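PDB 4B4F: beta-1,4-exocellulase from Thermobifida fusca, which probably hydrolyses the beta-1,4-glycosidic bonds of cellulose as an exocellulase, this chain being the glycosyl hydrolase family 6 catalytic part of a longer protein. Local coordinates for residues K11-P16 with V67-G72; R319-G324 with N389-A394; A330-G335 with R410-N415. All coordinates share one frame; numbering follows the deposited sequence.

Interaction 1 of 3, residues K11-P16 with V67-G72; sequences KLYVNP and VRQSGG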
# COMPACT_ATOMS: atom_id res chain seq x y z
N LYS A 11 2.72 -4.87 -21.19
CA LYS A 11 3.48 -5.85 -20.42
C LYS A 11 3.77 -5.26 -19.04
O LYS A 11 3.78 -4.04 -18.86
CB LYS A 11 4.79 -6.20 -21.11
CG LYS A 11 4.65 -6.85 -22.47
CD LYS A 11 5.98 -7.47 -22.91
CE LYS A 11 6.24 -7.26 -24.40
NZ LYS A 11 5.10 -7.66 -25.26
N LEU A 12 3.99 -6.13 -18.07
CA LEU A 12 4.27 -5.70 -16.71
C LEU A 12 5.70 -6.06 -16.33
O LEU A 12 6.14 -7.19 -16.56
CB LEU A 12 3.25 -6.33 -15.75
CG LEU A 12 1.97 -5.56 -15.35
CD1 LEU A 12 1.54 -4.48 -16.34
CD2 LEU A 12 0.83 -6.54 -15.10
N TYR A 13 6.41 -5.09 -15.77
CA TYR A 13 7.77 -5.27 -15.31
C TYR A 13 7.93 -6.42 -14.31
O TYR A 13 7.15 -6.52 -13.34
CB TYR A 13 8.27 -3.97 -14.66
CG TYR A 13 9.72 -4.02 -14.23
CD1 TYR A 13 10.74 -4.11 -15.17
CD2 TYR A 13 10.06 -3.99 -12.87
CE1 TYR A 13 12.07 -4.16 -14.79
CE2 TYR A 13 11.39 -4.03 -12.48
CZ TYR A 13 12.39 -4.12 -13.45
OH TYR A 13 13.71 -4.17 -13.08
N VAL A 14 8.93 -7.28 -14.55
CA VAL A 14 9.33 -8.29 -13.57
C VAL A 14 10.63 -7.85 -12.89
O VAL A 14 11.67 -7.70 -13.53
CB VAL A 14 9.52 -9.70 -14.19
CG1 VAL A 14 9.84 -10.71 -13.10
CG2 VAL A 14 8.29 -10.14 -14.96
N ASN A 15 10.57 -7.64 -11.58
CA ASN A 15 11.74 -7.18 -10.82
C ASN A 15 12.70 -8.35 -10.60
O ASN A 15 12.39 -9.26 -9.84
CB ASN A 15 11.28 -6.56 -9.50
CG ASN A 15 12.44 -6.17 -8.58
OD1 ASN A 15 13.62 -6.30 -8.92
ND2 ASN A 15 12.10 -5.68 -7.40
N PRO A 16 13.88 -8.32 -11.26
CA PRO A 16 14.82 -9.45 -11.15
C PRO A 16 15.31 -9.72 -9.71
O PRO A 16 15.54 -10.88 -9.36
CB PRO A 16 16.00 -9.01 -12.05
CG PRO A 16 15.42 -7.99 -12.97
CD PRO A 16 14.42 -7.25 -12.12
N VAL A 67 12.89 -1.29 -20.00
CA VAL A 67 13.00 -1.02 -21.43
C VAL A 67 13.42 -2.28 -22.20
O VAL A 67 12.87 -2.58 -23.27
CB VAL A 67 13.97 0.15 -21.70
CG1 VAL A 67 14.45 0.15 -23.14
CG2 VAL A 67 13.30 1.48 -21.35
N ARG A 68 14.39 -3.00 -21.64
CA ARG A 68 14.85 -4.29 -22.16
C ARG A 68 13.70 -5.32 -22.22
O ARG A 68 13.48 -5.96 -23.26
CB ARG A 68 15.97 -4.82 -21.27
CG ARG A 68 17.01 -5.70 -21.95
CD ARG A 68 18.19 -5.96 -21.01
NE ARG A 68 18.89 -4.72 -20.65
CZ ARG A 68 19.13 -4.29 -19.41
NH1 ARG A 68 18.76 -4.99 -18.35
NH2 ARG A 68 19.77 -3.14 -19.23
N GLN A 69 12.96 -5.45 -21.12
CA GLN A 69 11.85 -6.42 -21.05
C GLN A 69 10.73 -6.09 -22.02
O GLN A 69 10.01 -6.98 -22.45
CB GLN A 69 11.28 -6.49 -19.62
CG GLN A 69 12.13 -7.24 -18.60
CD GLN A 69 11.52 -7.18 -17.20
OE1 GLN A 69 10.34 -6.86 -17.04
NE2 GLN A 69 12.33 -7.46 -16.19
N SER A 70 10.59 -4.81 -22.35
CA SER A 70 9.47 -4.32 -23.15
C SER A 70 9.40 -4.83 -24.59
O SER A 70 8.31 -5.00 -25.12
CB SER A 70 9.45 -2.79 -23.15
OG SER A 70 10.53 -2.26 -23.90
N GLY A 71 10.55 -5.05 -25.22
CA GLY A 71 10.59 -5.41 -26.64
C GLY A 71 10.12 -4.27 -27.54
O GLY A 71 9.66 -4.50 -28.66
N GLY A 72 10.23 -3.04 -27.05
CA GLY A 72 9.75 -1.87 -27.78
C GLY A 72 8.25 -1.66 -27.68
O GLY A 72 7.74 -0.63 -28.12
O HOH W 1 8.20 -7.99 -18.20

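Interaction 2 of 3, residues R319-G324 with N389-A394; sequences RRIHPG and NNPSGA. With CA (calcium ion), chain F; BGC (beta-D-glucopyranose), chain C; BGC (beta-D-glucopyranose), chain B.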
# COMPACT_ATOMS: atom_id res chain seq x y z
N ARG A 319 -9.30 -12.90 7.91
CA ARG A 319 -9.35 -13.67 9.17
C ARG A 319 -8.56 -13.03 10.32
O ARG A 319 -8.25 -13.68 11.32
CB ARG A 319 -8.89 -15.11 8.94
CG ARG A 319 -9.83 -15.94 8.08
CD ARG A 319 -9.53 -17.42 8.23
NE ARG A 319 -8.09 -17.70 8.14
CZ ARG A 319 -7.45 -17.97 7.01
NH1 ARG A 319 -8.12 -18.00 5.87
NH2 ARG A 319 -6.15 -18.23 7.02
N ARG A 320 -8.27 -11.74 10.19
CA ARG A 320 -7.51 -11.03 11.23
C ARG A 320 -8.35 -10.82 12.50
O ARG A 320 -9.58 -10.77 12.44
CB ARG A 320 -6.98 -9.70 10.70
CG ARG A 320 -5.91 -9.86 9.63
CD ARG A 320 -5.40 -8.52 9.12
NE ARG A 320 -6.33 -7.84 8.22
CZ ARG A 320 -6.21 -6.57 7.84
NH1 ARG A 320 -5.20 -5.82 8.29
NH2 ARG A 320 -7.11 -6.04 7.02
N ILE A 321 -7.67 -10.68 13.64
CA ILE A 321 -8.35 -10.37 14.90
C ILE A 321 -9.01 -8.98 14.83
O ILE A 321 -10.13 -8.80 15.32
CB ILE A 321 -7.37 -10.43 16.09
CG1 ILE A 321 -6.62 -11.77 16.11
CG2 ILE A 321 -8.11 -10.17 17.41
CD1 ILE A 321 -5.36 -11.77 16.95
N HIS A 322 -8.32 -8.02 14.22
CA HIS A 322 -8.79 -6.64 14.15
C HIS A 322 -8.32 -6.04 12.85
O HIS A 322 -7.25 -6.42 12.35
CB HIS A 322 -8.25 -5.85 15.34
CG HIS A 322 -8.97 -4.54 15.58
ND1 HIS A 322 -8.50 -3.37 15.12
CD2 HIS A 322 -10.14 -4.25 16.28
CE1 HIS A 322 -9.34 -2.38 15.49
NE2 HIS A 322 -10.34 -2.92 16.21
N PRO A 323 -9.09 -5.10 12.26
CA PRO A 323 -8.66 -4.50 10.99
C PRO A 323 -7.41 -3.62 11.12
O PRO A 323 -6.74 -3.37 10.12
CB PRO A 323 -9.86 -3.65 10.57
CG PRO A 323 -10.61 -3.39 11.84
CD PRO A 323 -10.43 -4.63 12.66
N GLY A 324 -7.10 -3.18 12.34
CA GLY A 324 -5.89 -2.42 12.61
C GLY A 324 -4.63 -3.25 12.76
O GLY A 324 -3.56 -2.71 13.05
N ASN A 389 -7.17 -3.09 21.44
CA ASN A 389 -6.39 -3.76 22.50
C ASN A 389 -6.26 -5.27 22.32
O ASN A 389 -6.45 -6.06 23.25
CB ASN A 389 -6.93 -3.37 23.89
CG ASN A 389 -6.69 -1.90 24.22
OD1 ASN A 389 -5.56 -1.48 24.48
ND2 ASN A 389 -7.76 -1.11 24.19
N ASN A 390 -5.91 -5.66 21.09
CA ASN A 390 -5.88 -7.05 20.66
C ASN A 390 -4.46 -7.55 20.44
O ASN A 390 -3.55 -6.74 20.26
CB ASN A 390 -6.67 -7.21 19.36
CG ASN A 390 -8.15 -7.34 19.59
OD1 ASN A 390 -8.61 -8.28 20.25
ND2 ASN A 390 -8.93 -6.41 19.03
N PRO A 391 -4.27 -8.88 20.43
CA PRO A 391 -2.96 -9.38 20.02
C PRO A 391 -2.67 -8.91 18.60
O PRO A 391 -3.60 -8.76 17.79
CB PRO A 391 -3.14 -10.90 20.06
CG PRO A 391 -4.21 -11.11 21.07
CD PRO A 391 -5.17 -9.98 20.84
N SER A 392 -1.40 -8.67 18.32
CA SER A 392 -0.96 -8.14 17.03
C SER A 392 -1.30 -9.04 15.84
O SER A 392 -1.47 -8.56 14.73
CB SER A 392 0.55 -7.89 17.05
OG SER A 392 1.26 -9.11 17.13
N GLY A 393 -1.38 -10.35 16.09
CA GLY A 393 -1.52 -11.36 15.03
C GLY A 393 -0.32 -11.44 14.09
O GLY A 393 -0.40 -12.04 13.02
N ALA A 394 0.78 -10.81 14.48
CA ALA A 394 2.00 -10.78 13.67
C ALA A 394 2.72 -12.13 13.69
O ALA A 394 2.67 -12.85 14.69
CB ALA A 394 2.93 -9.69 14.17
CA CA F . -7.26 -7.81 24.98
C2 BGC C . -8.50 4.86 13.38
C3 BGC C . -7.55 4.32 12.31
C4 BGC C . -7.25 2.82 12.48
C5 BGC C . -8.51 2.02 12.84
C6 BGC C . -8.15 0.63 13.34
C1 BGC C . -9.72 3.97 13.53
O2 BGC C . -8.94 6.15 13.04
O3 BGC C . -6.35 5.06 12.35
O4 BGC C . -6.74 2.32 11.26
O5 BGC C . -9.28 2.66 13.84
O6 BGC C . -8.59 -0.34 12.41
C2 BGC B . -5.09 1.08 10.06
C3 BGC B . -3.62 0.75 9.82
C4 BGC B . -2.65 1.88 10.15
C5 BGC B . -3.08 2.63 11.43
C6 BGC B . -2.24 3.89 11.65
C1 BGC B . -5.36 1.92 11.32
O2 BGC B . -5.83 -0.12 10.16
O3 BGC B . -3.46 0.42 8.46
O4 BGC B . -1.36 1.33 10.33
O5 BGC B . -4.45 3.01 11.39
O6 BGC B . -2.64 4.55 12.83
O HOH W 2 -7.97 -9.08 23.06
O HOH W 3 -5.92 -9.02 26.85
O HOH W 4 -4.95 -8.27 24.15
O HOH W 5 -9.17 -7.68 26.41

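Interaction 3 of 3, residues A330-G335 with R410-N415; sequences AGAGLG and RELLAN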
# COMPACT_ATOMS: atom_id res chain seq x y z
N ALA A 330 -0.39 -13.24 10.26
CA ALA A 330 -0.43 -14.70 10.28
C ALA A 330 -1.64 -15.23 9.53
O ALA A 330 -2.76 -14.77 9.75
CB ALA A 330 -0.45 -15.19 11.72
N GLY A 331 -1.41 -16.18 8.62
CA GLY A 331 -2.51 -16.83 7.88
C GLY A 331 -2.87 -16.20 6.56
O GLY A 331 -3.73 -16.72 5.83
N ALA A 332 -2.24 -15.07 6.24
CA ALA A 332 -2.47 -14.37 4.98
C ALA A 332 -1.97 -15.18 3.80
O ALA A 332 -0.99 -15.94 3.91
CB ALA A 332 -1.80 -13.00 4.99
N GLY A 333 -2.66 -15.01 2.67
CA GLY A 333 -2.24 -15.61 1.41
C GLY A 333 -2.08 -14.56 0.33
O GLY A 333 -2.52 -13.42 0.48
N LEU A 334 -1.40 -14.95 -0.75
CA LEU A 334 -1.34 -14.17 -1.97
C LEU A 334 -2.75 -13.91 -2.51
O LEU A 334 -3.58 -14.83 -2.59
CB LEU A 334 -0.54 -14.95 -3.01
CG LEU A 334 0.94 -14.75 -3.31
CD1 LEU A 334 1.70 -14.01 -2.21
CD2 LEU A 334 1.59 -16.09 -3.63
N GLY A 335 -3.03 -12.67 -2.89
CA GLY A 335 -4.31 -12.34 -3.50
C GLY A 335 -4.30 -12.49 -5.00
O GLY A 335 -3.40 -13.13 -5.56
N ARG A 410 6.37 -18.38 2.24
CA ARG A 410 5.84 -19.75 2.18
C ARG A 410 4.35 -19.82 2.54
O ARG A 410 3.55 -20.43 1.81
CB ARG A 410 6.65 -20.69 3.06
CG ARG A 410 8.08 -20.88 2.56
CD ARG A 410 8.91 -21.72 3.51
NE ARG A 410 10.31 -21.77 3.08
CZ ARG A 410 11.20 -22.65 3.51
NH1 ARG A 410 10.85 -23.58 4.39
NH2 ARG A 410 12.44 -22.62 3.04
N GLU A 411 3.97 -19.19 3.64
CA GLU A 411 2.55 -19.18 4.01
C GLU A 411 1.71 -18.48 2.95
O GLU A 411 0.69 -19.02 2.52
CB GLU A 411 2.33 -18.54 5.37
CG GLU A 411 0.85 -18.52 5.74
CD GLU A 411 0.66 -18.21 7.19
OE1 GLU A 411 0.82 -17.02 7.56
OE2 GLU A 411 0.36 -19.15 7.95
N LEU A 412 2.13 -17.28 2.54
CA LEU A 412 1.45 -16.52 1.49
C LEU A 412 1.20 -17.37 0.23
O LEU A 412 0.08 -17.42 -0.29
CB LEU A 412 2.24 -15.25 1.13
CG LEU A 412 2.16 -14.05 2.10
CD1 LEU A 412 3.19 -13.00 1.72
CD2 LEU A 412 0.77 -13.45 2.14
N LEU A 413 2.25 -18.04 -0.24
CA LEU A 413 2.16 -18.94 -1.39
C LEU A 413 1.12 -20.05 -1.16
O LEU A 413 0.21 -20.22 -1.97
CB LEU A 413 3.55 -19.52 -1.70
CG LEU A 413 3.74 -20.47 -2.89
CD1 LEU A 413 3.60 -19.71 -4.19
CD2 LEU A 413 5.11 -21.13 -2.81
N ALA A 414 1.26 -20.77 -0.06
CA ALA A 414 0.31 -21.84 0.31
C ALA A 414 -1.15 -21.36 0.34
O ALA A 414 -2.04 -22.09 -0.07
CB ALA A 414 0.69 -22.45 1.65
N ASN A 415 -1.37 -20.14 0.81
CA ASN A 415 -2.73 -19.63 0.98
C ASN A 415 -3.23 -18.70 -0.12
O ASN A 415 -4.21 -17.99 0.06
CB ASN A 415 -2.88 -18.95 2.35
CG ASN A 415 -2.87 -19.93 3.49
OD1 ASN A 415 -2.99 -21.14 3.28
ND2 ASN A 415 -2.73 -19.42 4.71

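Interaction 1 of 3, residues K11-P16 with V67-G72
From the last turn of helix 59-70, Gln69 sends out its side chain with CG anti to the carbonyl carbon (chi1 -75°) and then runs extended, which carries its amide to the backbone of Val14; Tyr13, its CG anti to the backbone N (chi1 -176°), brings its ring up to that amide, the two side chains crossing at about a right angle. The carboxamide of Gln69 pairs with both polar backbone atoms of a single residue. Val14 N donates to Gln69 OE1 over 2.9 Å, nearly straight and onto a lone pair, while Gln69 NE2 donates a hydrogen bond to Val14 O at 2.8 Å, again in the carbonyl plane. A water adds a third link: it donates to Leu12 O and, over 2.7 Å, to Gln69 OE1, so two donors grip that oxygen. The ring of Tyr13 and the amide lie 14° from coplanar, and Tyr13 CD1 comes to 3.3 Å from Gln69 OE1 in an oblique approach. Tyr13 OH is hydrogen-bonded to His62 ND1, about two turns before Gln69 in helix 59-70. At the other end Lys11 bends its chain over the C-terminal end of this helix, with CE 3.1 Å from Ser70 O; its ammonium group makes a weak, long ion pair with Asp73. The contact thus ties the short edge strand 11-12 and the loop after it to the helix leading into its parallel partner, strand 75-81. The two bonds to Val14 run in the amide plane, and with Glu65 accepting from NE2 they would probably hold the Gln69 amide in one orientation.

Interaction 2 of 3, residues R319-G324 with N389-A394
Ile321 and His322 pack against Asn390 and Pro391 in a surface contact, made by van der Waals packing between two irregular loops, one between helix 308-315 and strand 339-343, the other between strand 346-350 and helix 406-414. The two branches of Ile321 divide the work: CG2, anti to the backbone N, rests on the Asn390 amide, 3.4 Å from Asn390 OD1, whereas CG1 (chi1 -53°) carries CD1 to Pro391. There Ile321 CD1 lies 3.9 Å from Pro391 CB, the two side chains crossing at about a right angle. The other end of the amide, Asn390 ND2, comes obliquely to His322 CD2 at 3.7 Å, with ring and amide planes 36° apart. The imidazole is steadied within its own loop, since Gly324 N donates to His322 ND1 over 3.1 Å, from a direction tilted out of the ring plane, and Pro323 CD lies over one face, toward its rim. Just before Asn390, the carbonyl oxygen Asn389 O binds a calcium ion at 2.6 Å, together with four waters. One of these waters donates to Asn390 OD1, which connects the packed amide to the metal shell. On the far side Gly324 N stands 3.2 Å from O6 of the chain C glucose, and a side chain on Gly324 would crowd that sugar. The loop 319-324 borders the bound glucose chain, with 389-394 packed behind it, consistent with the loop-enclosed substrate tunnel of family 6 exocellulases.

Interaction 3 of 3, residues A330-G335 with R410-N415
The carboxylate of Glu411 is met from above its plane by Gly331 N, which donates to OE1 over 2.6 Å, some 55° out of the plane. The amide of Asn415 works from the other end of the same glycine: ND2 donates to Gly331 O at 3.1 Å, bent and tilted from the amide plane, and it reaches that oxygen from above the carbonyl plane. Glu411, with CG anti to its own N (chi1 180°) and an extended chain, and Asn415, one turn later and the first residue past helix 406-414, therefore hold the two polar atoms of Gly331. Further along, Leu334 N donates to Leu412 O (2.9 Å, 169°), and the carbonyl of Leu412 is additionally approached by Gly333 CA. Gly333 runs so close to the helix end that any side chain there would clash with Asn415 O. Apolar groups fill in beside the bonds: Leu334 CD1 packs on Leu412 CB at 3.6 Å, and Leu412 CD2 meets Ala332 CB at 3.9 Å. An alanine at Glu411 removes the carboxylate, and Gly331 N would probably be left without this acceptor and that part of the loop freer to shift. The loop before strand 339-343 is thus seated on the last turn of the helix, where the side chain of Leu412 is about 8 Å from that of Asp359, the probable proton acceptor. Gly331 N, Gly331 O and Leu334 N are paired with a carboxylate, an amide and a helix carbonyl respectively.

Interactions 2 and 3 share the loop between helix 308-315 and strand 339-343, their segments alternating along the chain, and they touch, with Gly393 O 3.0 Å from Ala330 N in a probable hydrogen bond; their centres lie 16 Å apart. Interaction 1 closes earlier in the sequence, at the edge of the mainly parallel sheet, its centre 38 Å from that of interaction 2 and on the opposite side of the chain's centre. Interactions 1 and 3 are partly buried, each joining a helix's C-terminal part to a strand end or loop, and both rely on side-chain groups bonding to backbone. Interaction 2, at the surface, pairs loop with loop by packing, with a calcium-bound water hydrogen-bonded to Asn390.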